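Local coordinates for NS3-like protein (PDB 6M40) that probably unwinds RNA at the cost of ATP hydrolysis, being the helicase domain of a flavivirus-like NS3 protein, at residues T219-Y231 with Y242-S254. Numbering follows the deposited sequence.
Sequences TPYTTIVLSRKTY and YPRGMCVVTTSIS
With CG of Tyr-221 turned anti to its carbonyl carbon (chi1 -64°), the phenol ring lies against Gly-245, whose CA sits over one face, 4.3 Å from the ring centroid. This CH-pi contact suits glycine: its positive phi (133°) is a backbone shape that residues with a side chain rarely take, and its bare CA lets the ring lie close. The ring edge meets CB of Cys-247, a small side chain that, on the face it shares with Thr-223 and Val-249, also touches Val-195 and Val-197 of strand 194-198.

From there strands 222-226 and 246-250 run parallel, joined by six backbone hydrogen bonds that begin with Thr-222 N to Gly-245 O (2.7 Å) and end with Thr-251 N to Leu-226 O (3.1 Å). On one face of the sheet Tyr-242 lays its ring under OG1 of Thr-222, while CD1 of Ile-224 touches OH of Tyr-242 in van der Waals contact; that hydroxyl is hydrogen-bonded to Leu-237 O. Along the same face, CD1 of Leu-226 packs on CG1 of Val-248 at 3.8 Å; beta-branched Ile-224 and Val-248 suit extended backbone and both pack on Val-238, just after helix 231-237. The helix itself is tied in by Asn-234 ND2, hydrogen-bonded to Val-225 O.

Beyond the strands, Ile-253 divides its branches: CD1 lies at the edge of the Tyr-231 ring, 3.8 Å from CD2, and CG2 lies over one face of the Arg-228 guanidinium, whose chain bends at both chi2 (66°) and chi3.

The strands and helix 231-237 form a beta-alpha-beta unit in the second RecA-like domain, as in NS3 helicases. The alternating backbone hydrogen bonds fix the parallel register; CH-pi packing at Gly-245 and aliphatic contacts of Ile-253 add dispersion but little direction.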
ATOM      1  N   THR A 219      29.451 -11.166   0.141  1.00 83.79           N
ATOM      2  CA  THR A 219      28.996 -12.012   1.229  1.00 81.21           C
ATOM      3  C   THR A 219      28.680 -13.415   0.725  1.00 82.58           C
ATOM      4  O   THR A 219      28.442 -13.621  -0.468  1.00 84.16           O
ATOM      5  CB  THR A 219      27.757 -11.413   1.880  1.00 84.83           C
ATOM      6  OG1 THR A 219      26.668 -11.435   0.948  1.00 81.76           O
ATOM      7  CG2 THR A 219      28.019  -9.977   2.321  1.00 82.04           C
ATOM      8  N   PRO A 220      28.675 -14.407   1.621  1.00 83.00           N
ATOM      9  CA  PRO A 220      28.263 -15.764   1.237  1.00 85.32           C
ATOM     10  C   PRO A 220      26.757 -15.937   1.122  1.00 81.95           C
ATOM     11  O   PRO A 220      26.299 -17.048   0.839  1.00 83.02           O
ATOM     12  CB  PRO A 220      28.823 -16.621   2.380  1.00 87.39           C
ATOM     13  CG  PRO A 220      28.798 -15.708   3.572  1.00 82.33           C
ATOM     14  CD  PRO A 220      29.102 -14.331   3.030  1.00 81.86           C
ATOM     15  N   TYR A 221      25.986 -14.874   1.349  1.00 82.32           N
ATOM     16  CA  TYR A 221      24.537 -14.939   1.251  1.00 82.05           C
ATOM     17  C   TYR A 221      24.113 -15.133  -0.202  1.00 83.98           C
ATOM     18  O   TYR A 221      24.766 -14.648  -1.128  1.00 84.21           O
ATOM     19  CB  TYR A 221      23.896 -13.653   1.784  1.00 77.90           C
ATOM     20  CG  TYR A 221      24.093 -13.349   3.259  1.00 80.31           C
ATOM     21  CD1 TYR A 221      25.119 -13.929   3.999  1.00 84.63           C
ATOM     22  CD2 TYR A 221      23.236 -12.471   3.912  1.00 77.43           C
ATOM     23  CE1 TYR A 221      25.282 -13.642   5.340  1.00 81.82           C
ATOM     24  CE2 TYR A 221      23.390 -12.176   5.255  1.00 75.77           C
ATOM     25  CZ  TYR A 221      24.416 -12.763   5.963  1.00 78.06           C
ATOM     26  OH  TYR A 221      24.583 -12.478   7.297  1.00 75.73           O
ATOM     27  N   THR A 222      22.998 -15.830  -0.403  1.00 83.65           N
ATOM     28  CA  THR A 222      22.379 -15.942  -1.719  1.00 88.16           C
ATOM     29  C   THR A 222      21.276 -14.898  -1.837  1.00 87.25           C
ATOM     30  O   THR A 222      20.421 -14.790  -0.950  1.00 81.16           O
ATOM     31  CB  THR A 222      21.796 -17.336  -1.964  1.00 90.53           C
ATOM     32  OG1 THR A 222      20.364 -17.295  -1.866  1.00 92.67           O
ATOM     33  CG2 THR A 222      22.348 -18.350  -0.972  1.00 95.67           C
ATOM     34  N   THR A 223      21.293 -14.140  -2.933  1.00 89.67           N
ATOM     35  CA  THR A 223      20.402 -13.002  -3.101  1.00 89.03           C
ATOM     36  C   THR A 223      19.148 -13.401  -3.867  1.00 86.73           C
ATOM     37  O   THR A 223      19.227 -13.952  -4.972  1.00 83.47           O
ATOM     38  CB  THR A 223      21.103 -11.859  -3.833  1.00 85.52           C
ATOM     39  OG1 THR A 223      21.445 -12.285  -5.154  1.00 92.11           O
ATOM     40  CG2 THR A 223      22.365 -11.441  -3.096  1.00 86.60           C
ATOM     41  N   ILE A 224      17.998 -13.090  -3.278  1.00 91.52           N
ATOM     42  CA  ILE A 224      16.685 -13.320  -3.867  1.00 97.94           C
ATOM     43  C   ILE A 224      16.107 -11.940  -4.157  1.00 98.30           C
ATOM     44  O   ILE A 224      15.702 -11.214  -3.244  1.00 93.35           O
ATOM     45  CB  ILE A 224      15.783 -14.149  -2.941  1.00101.86           C
ATOM     46  CG1 ILE A 224      15.714 -15.602  -3.428  1.00111.85           C
ATOM     47  CG2 ILE A 224      14.399 -13.545  -2.819  1.00103.62           C
ATOM     48  CD1 ILE A 224      14.980 -16.542  -2.493  1.00114.40           C
ATOM     49  N   VAL A 225      16.093 -11.557  -5.428  1.00100.93           N
ATOM     50  CA  VAL A 225      15.549 -10.261  -5.818  1.00 98.64           C
ATOM     51  C   VAL A 225      14.034 -10.365  -5.886  1.00105.41           C
ATOM     52  O   VAL A 225      13.486 -11.346  -6.403  1.00110.63           O
ATOM     53  CB  VAL A 225      16.141  -9.806  -7.162  1.00 98.39           C
ATOM     54  CG1 VAL A 225      15.742  -8.371  -7.462  1.00104.25           C
ATOM     55  CG2 VAL A 225      17.656  -9.948  -7.144  1.00 96.97           C
ATOM     56  N   LEU A 226      13.345  -9.359  -5.353  1.00107.11           N
ATOM     57  CA  LEU A 226      11.886  -9.333  -5.340  1.00115.06           C
ATOM     58  C   LEU A 226      11.418  -7.973  -5.833  1.00124.50           C
ATOM     59  O   LEU A 226      11.621  -6.959  -5.160  1.00120.81           O
ATOM     60  CB  LEU A 226      11.338  -9.623  -3.943  1.00112.09           C
ATOM     61  CG  LEU A 226      11.203 -11.091  -3.528  1.00109.51           C
ATOM     62  CD1 LEU A 226      10.711 -11.185  -2.093  1.00103.41           C
ATOM     63  CD2 LEU A 226      10.267 -11.830  -4.468  1.00122.27           C
ATOM     64  N   SER A 227      10.799  -7.957  -7.007  1.00143.12           N
ATOM     65  CA  SER A 227      10.130  -6.779  -7.534  1.00155.65           C
ATOM     66  C   SER A 227       8.764  -7.209  -8.044  1.00177.70           C
ATOM     67  O   SER A 227       8.502  -8.400  -8.236  1.00182.81           O
ATOM     68  CB  SER A 227      10.936  -6.117  -8.658  1.00145.21           C
ATOM     69  OG  SER A 227      11.061  -6.978  -9.775  1.00145.31           O
ATOM     70  N   ARG A 228       7.875  -6.236  -8.242  1.00161.76           N
ATOM     71  CA  ARG A 228       6.606  -6.559  -8.883  1.00167.42           C
ATOM     72  C   ARG A 228       6.851  -7.267 -10.206  1.00160.87           C
ATOM     73  O   ARG A 228       6.101  -8.168 -10.596  1.00155.75           O
ATOM     74  CB  ARG A 228       5.775  -5.298  -9.106  1.00174.67           C
ATOM     75  CG  ARG A 228       4.351  -5.612  -9.505  1.00172.77           C
ATOM     76  CD  ARG A 228       3.634  -6.286  -8.354  1.00177.52           C
ATOM     77  NE  ARG A 228       2.617  -5.414  -7.773  1.00175.76           N
ATOM     78  CZ  ARG A 228       2.869  -4.229  -7.227  1.00174.46           C
ATOM     79  NH1 ARG A 228       4.107  -3.755  -7.191  1.00178.38           N
ATOM     80  NH2 ARG A 228       1.876  -3.510  -6.724  1.00172.02           N
ATOM     81  N   LYS A 229       7.916  -6.870 -10.902  1.00153.15           N
ATOM     82  CA  LYS A 229       8.311  -7.501 -12.152  1.00148.24           C
ATOM     83  C   LYS A 229       8.706  -8.961 -11.978  1.00150.10           C
ATOM     84  O   LYS A 229       8.644  -9.725 -12.947  1.00146.53           O
ATOM     85  CB  LYS A 229       9.473  -6.719 -12.763  1.00143.34           C
ATOM     86  CG  LYS A 229      10.273  -7.483 -13.793  1.00137.48           C
ATOM     87  CD  LYS A 229      11.602  -6.795 -14.053  1.00125.77           C
ATOM     88  CE  LYS A 229      12.212  -7.251 -15.364  1.00117.71           C
ATOM     89  NZ  LYS A 229      11.365  -6.841 -16.519  1.00116.43           N
ATOM     90  N   THR A 230       9.115  -9.368 -10.771  1.00152.53           N
ATOM     91  CA  THR A 230       9.632 -10.718 -10.573  1.00148.74           C
ATOM     92  C   THR A 230       9.126 -11.370  -9.293  1.00139.50           C
ATOM     93  O   THR A 230       9.621 -12.444  -8.927  1.00130.98           O
ATOM     94  CB  THR A 230      11.163 -10.706 -10.555  1.00141.58           C
ATOM     95  OG1 THR A 230      11.616  -9.825  -9.520  1.00141.17           O
ATOM     96  CG2 THR A 230      11.710 -10.236 -11.890  1.00143.49           C
ATOM     97  N   TYR A 231       8.164 -10.760  -8.603  1.00143.24           N
ATOM     98  CA  TYR A 231       7.713 -11.289  -7.321  1.00137.65           C
ATOM     99  C   TYR A 231       7.241 -12.735  -7.441  1.00131.41           C
ATOM    100  O   TYR A 231       7.566 -13.575  -6.593  1.00129.95           O
ATOM    101  CB  TYR A 231       6.598 -10.401  -6.772  1.00142.90           C
ATOM    102  CG  TYR A 231       6.090 -10.789  -5.405  1.00131.99           C
ATOM    103  CD1 TYR A 231       5.131 -11.784  -5.252  1.00130.15           C
ATOM    104  CD2 TYR A 231       6.555 -10.147  -4.264  1.00128.60           C
ATOM    105  CE1 TYR A 231       4.659 -12.135  -4.004  1.00127.70           C
ATOM    106  CE2 TYR A 231       6.088 -10.491  -3.010  1.00122.01           C
ATOM    107  CZ  TYR A 231       5.140 -11.484  -2.887  1.00125.49           C
ATOM    108  OH  TYR A 231       4.671 -11.833  -1.644  1.00129.45           O
ATOM    109  N   TYR A 242      18.025 -21.356   3.739  1.00114.65           N
ATOM    110  CA  TYR A 242      19.317 -21.122   3.108  1.00110.93           C
ATOM    111  C   TYR A 242      20.402 -21.067   4.174  1.00103.54           C
ATOM    112  O   TYR A 242      20.376 -20.163   5.017  1.00 97.65           O
ATOM    113  CB  TYR A 242      19.299 -19.834   2.307  1.00105.62           C
ATOM    114  CG  TYR A 242      18.409 -19.899   1.085  1.00107.53           C
ATOM    115  CD1 TYR A 242      18.883 -20.414  -0.114  1.00111.95           C
ATOM    116  CD2 TYR A 242      17.099 -19.445   1.131  1.00113.71           C
ATOM    117  CE1 TYR A 242      18.075 -20.477  -1.237  1.00116.62           C
ATOM    118  CE2 TYR A 242      16.283 -19.503   0.016  1.00117.31           C
ATOM    119  CZ  TYR A 242      16.775 -20.018  -1.165  1.00115.88           C
ATOM    120  OH  TYR A 242      15.964 -20.078  -2.274  1.00116.47           O
ATOM    121  N   PRO A 243      21.362 -21.997   4.177  1.00100.26           N
ATOM    122  CA  PRO A 243      22.280 -22.111   5.321  1.00101.46           C
ATOM    123  C   PRO A 243      23.469 -21.162   5.287  1.00100.17           C
ATOM    124  O   PRO A 243      23.893 -20.666   6.336  1.00 94.69           O
ATOM    125  CB  PRO A 243      22.744 -23.571   5.239  1.00 94.88           C
ATOM    126  CG  PRO A 243      22.689 -23.887   3.757  1.00 98.89           C
ATOM    127  CD  PRO A 243      21.516 -23.111   3.222  1.00 98.54           C
ATOM    128  N   ARG A 244      24.042 -20.924   4.103  1.00101.81           N
ATOM    129  CA  ARG A 244      25.116 -19.940   3.993  1.00 98.40           C
ATOM    130  C   ARG A 244      24.598 -18.512   4.133  1.00 92.03           C
ATOM    131  O   ARG A 244      25.382 -17.603   4.414  1.00 86.99           O
ATOM    132  CB  ARG A 244      25.858 -20.097   2.660  1.00101.51           C
ATOM    133  CG  ARG A 244      26.617 -21.424   2.470  1.00 99.51           C
ATOM    134  CD  ARG A 244      27.651 -21.705   3.572  1.00103.37           C
ATOM    135  NE  ARG A 244      27.637 -23.115   3.957  1.00115.45           N
ATOM    136  CZ  ARG A 244      27.746 -23.562   5.206  1.00122.36           C
ATOM    137  NH1 ARG A 244      27.873 -22.717   6.215  1.00133.18           N
ATOM    138  NH2 ARG A 244      27.715 -24.864   5.441  1.00114.46           N
ATOM    139  N   GLY A 245      23.300 -18.298   3.951  1.00 91.26           N
ATOM    140  CA  GLY A 245      22.694 -16.995   4.174  1.00 90.99           C
ATOM    141  C   GLY A 245      21.776 -16.561   3.046  1.00 84.65           C
ATOM    142  O   GLY A 245      22.006 -16.858   1.871  1.00 83.78           O
HETATM  143  N   MSE A 246      20.730 -15.829   3.407  1.00 79.51           N
HETATM  144  CA  MSE A 246      19.792 -15.312   2.414  1.00 84.96           C
HETATM  145  C   MSE A 246      19.651 -13.795   2.480  1.00 75.87           C
HETATM  146  O   MSE A 246      19.484 -13.227   3.560  1.00 75.25           O
HETATM  147  CB  MSE A 246      18.416 -15.948   2.604  1.00 85.15           C
HETATM  148  CG  MSE A 246      17.287 -15.045   2.143  1.00 77.98           C
HETATM  149 SE   MSE A 246      15.529 -15.902   2.247  1.00100.28          SE
HETATM  150  CE  MSE A 246      14.885 -15.037   3.891  1.00 89.24           C
ATOM    151  N   CYS A 247      19.660 -13.144   1.321  1.00 80.71           N
ATOM    152  CA  CYS A 247      19.504 -11.692   1.255  1.00 83.57           C
ATOM    153  C   CYS A 247      18.393 -11.340   0.271  1.00 77.75           C
ATOM    154  O   CYS A 247      18.597 -11.355  -0.944  1.00 78.79           O
ATOM    155  CB  CYS A 247      20.815 -11.022   0.860  1.00 82.74           C
ATOM    156  SG  CYS A 247      20.785  -9.220   1.018  1.00 76.47           S
ATOM    157  N   VAL A 248      17.224 -11.009   0.808  1.00 75.68           N
ATOM    158  CA  VAL A 248      16.134 -10.471   0.007  1.00 83.18           C
ATOM    159  C   VAL A 248      16.451  -9.016  -0.313  1.00 78.49           C
ATOM    160  O   VAL A 248      16.521  -8.174   0.585  1.00 73.47           O
ATOM    161  CB  VAL A 248      14.794 -10.584   0.733  1.00 82.59           C
ATOM    162  CG1 VAL A 248      13.689  -9.916  -0.083  1.00 85.31           C
ATOM    163  CG2 VAL A 248      14.444 -12.040   0.998  1.00 81.40           C
ATOM    164  N   VAL A 249      16.672  -8.726  -1.591  1.00 80.67           N
ATOM    165  CA  VAL A 249      16.732  -7.359  -2.088  1.00 82.79           C
ATOM    166  C   VAL A 249      15.379  -7.078  -2.727  1.00 85.60           C
ATOM    167  O   VAL A 249      15.013  -7.717  -3.722  1.00 90.81           O
ATOM    168  CB  VAL A 249      17.884  -7.161  -3.088  1.00 84.40           C
ATOM    169  CG1 VAL A 249      18.170  -5.682  -3.263  1.00 83.80           C
ATOM    170  CG2 VAL A 249      19.125  -7.902  -2.610  1.00 79.75           C
ATOM    171  N   THR A 250      14.632  -6.130  -2.165  1.00 82.85           N
ATOM    172  CA  THR A 250      13.231  -5.961  -2.517  1.00 92.14           C
ATOM    173  C   THR A 250      12.891  -4.494  -2.731  1.00 88.55           C
ATOM    174  O   THR A 250      13.474  -3.600  -2.113  1.00 79.96           O
ATOM    175  CB  THR A 250      12.311  -6.558  -1.431  1.00 92.28           C
ATOM    176  OG1 THR A 250      10.940  -6.224  -1.694  1.00 96.28           O
ATOM    177  CG2 THR A 250      12.700  -6.046  -0.045  1.00 81.36           C
ATOM    178  N   THR A 251      11.948  -4.264  -3.648  1.00100.66           N
ATOM    179  CA  THR A 251      11.250  -2.989  -3.774  1.00 96.90           C
ATOM    180  C   THR A 251      10.147  -2.997  -2.734  1.00 95.57           C
ATOM    181  O   THR A 251      10.175  -3.835  -1.831  1.00 97.78           O
ATOM    182  CB  THR A 251      10.709  -2.801  -5.182  1.00100.56           C
ATOM    183  OG1 THR A 251       9.574  -3.650  -5.393  1.00111.37           O
ATOM    184  CG2 THR A 251      11.795  -3.163  -6.202  1.00 97.29           C
ATOM    185  N   SER A 252       9.181  -2.089  -2.829  1.00 96.69           N
ATOM    186  CA  SER A 252       8.236  -1.980  -1.731  1.00 96.63           C
ATOM    187  C   SER A 252       7.100  -2.998  -1.797  1.00103.48           C
ATOM    188  O   SER A 252       6.201  -2.936  -0.955  1.00103.16           O
ATOM    189  CB  SER A 252       7.655  -0.570  -1.671  1.00 98.65           C
ATOM    190  OG  SER A 252       7.189  -0.283  -0.366  1.00100.43           O
ATOM    191  N   ILE A 253       7.093  -3.934  -2.750  1.00105.37           N
ATOM    192  CA  ILE A 253       6.028  -4.937  -2.747  1.00109.74           C
ATOM    193  C   ILE A 253       6.075  -5.727  -1.450  1.00110.71           C
ATOM    194  O   ILE A 253       5.040  -5.997  -0.831  1.00113.89           O
ATOM    195  CB  ILE A 253       6.098  -5.897  -3.959  1.00131.08           C
ATOM    196  CG1 ILE A 253       7.326  -5.673  -4.850  1.00136.37           C
ATOM    197  CG2 ILE A 253       4.793  -5.864  -4.748  1.00144.64           C
ATOM    198  CD1 ILE A 253       8.270  -6.846  -4.821  1.00142.65           C
ATOM    199  N   SER A 254       7.280  -6.119  -1.024  1.00110.60           N
ATOM    200  CA  SER A 254       7.444  -6.889   0.203  1.00105.61           C
ATOM    201  C   SER A 254       6.919  -6.146   1.419  1.00102.16           C
ATOM    202  O   SER A 254       6.663  -6.768   2.454  1.00 97.81           O
ATOM    203  CB  SER A 254       8.920  -7.218   0.412  1.00 99.38           C
ATOM    204  OG  SER A 254       9.533  -7.653  -0.789  1.00102.32           O
TER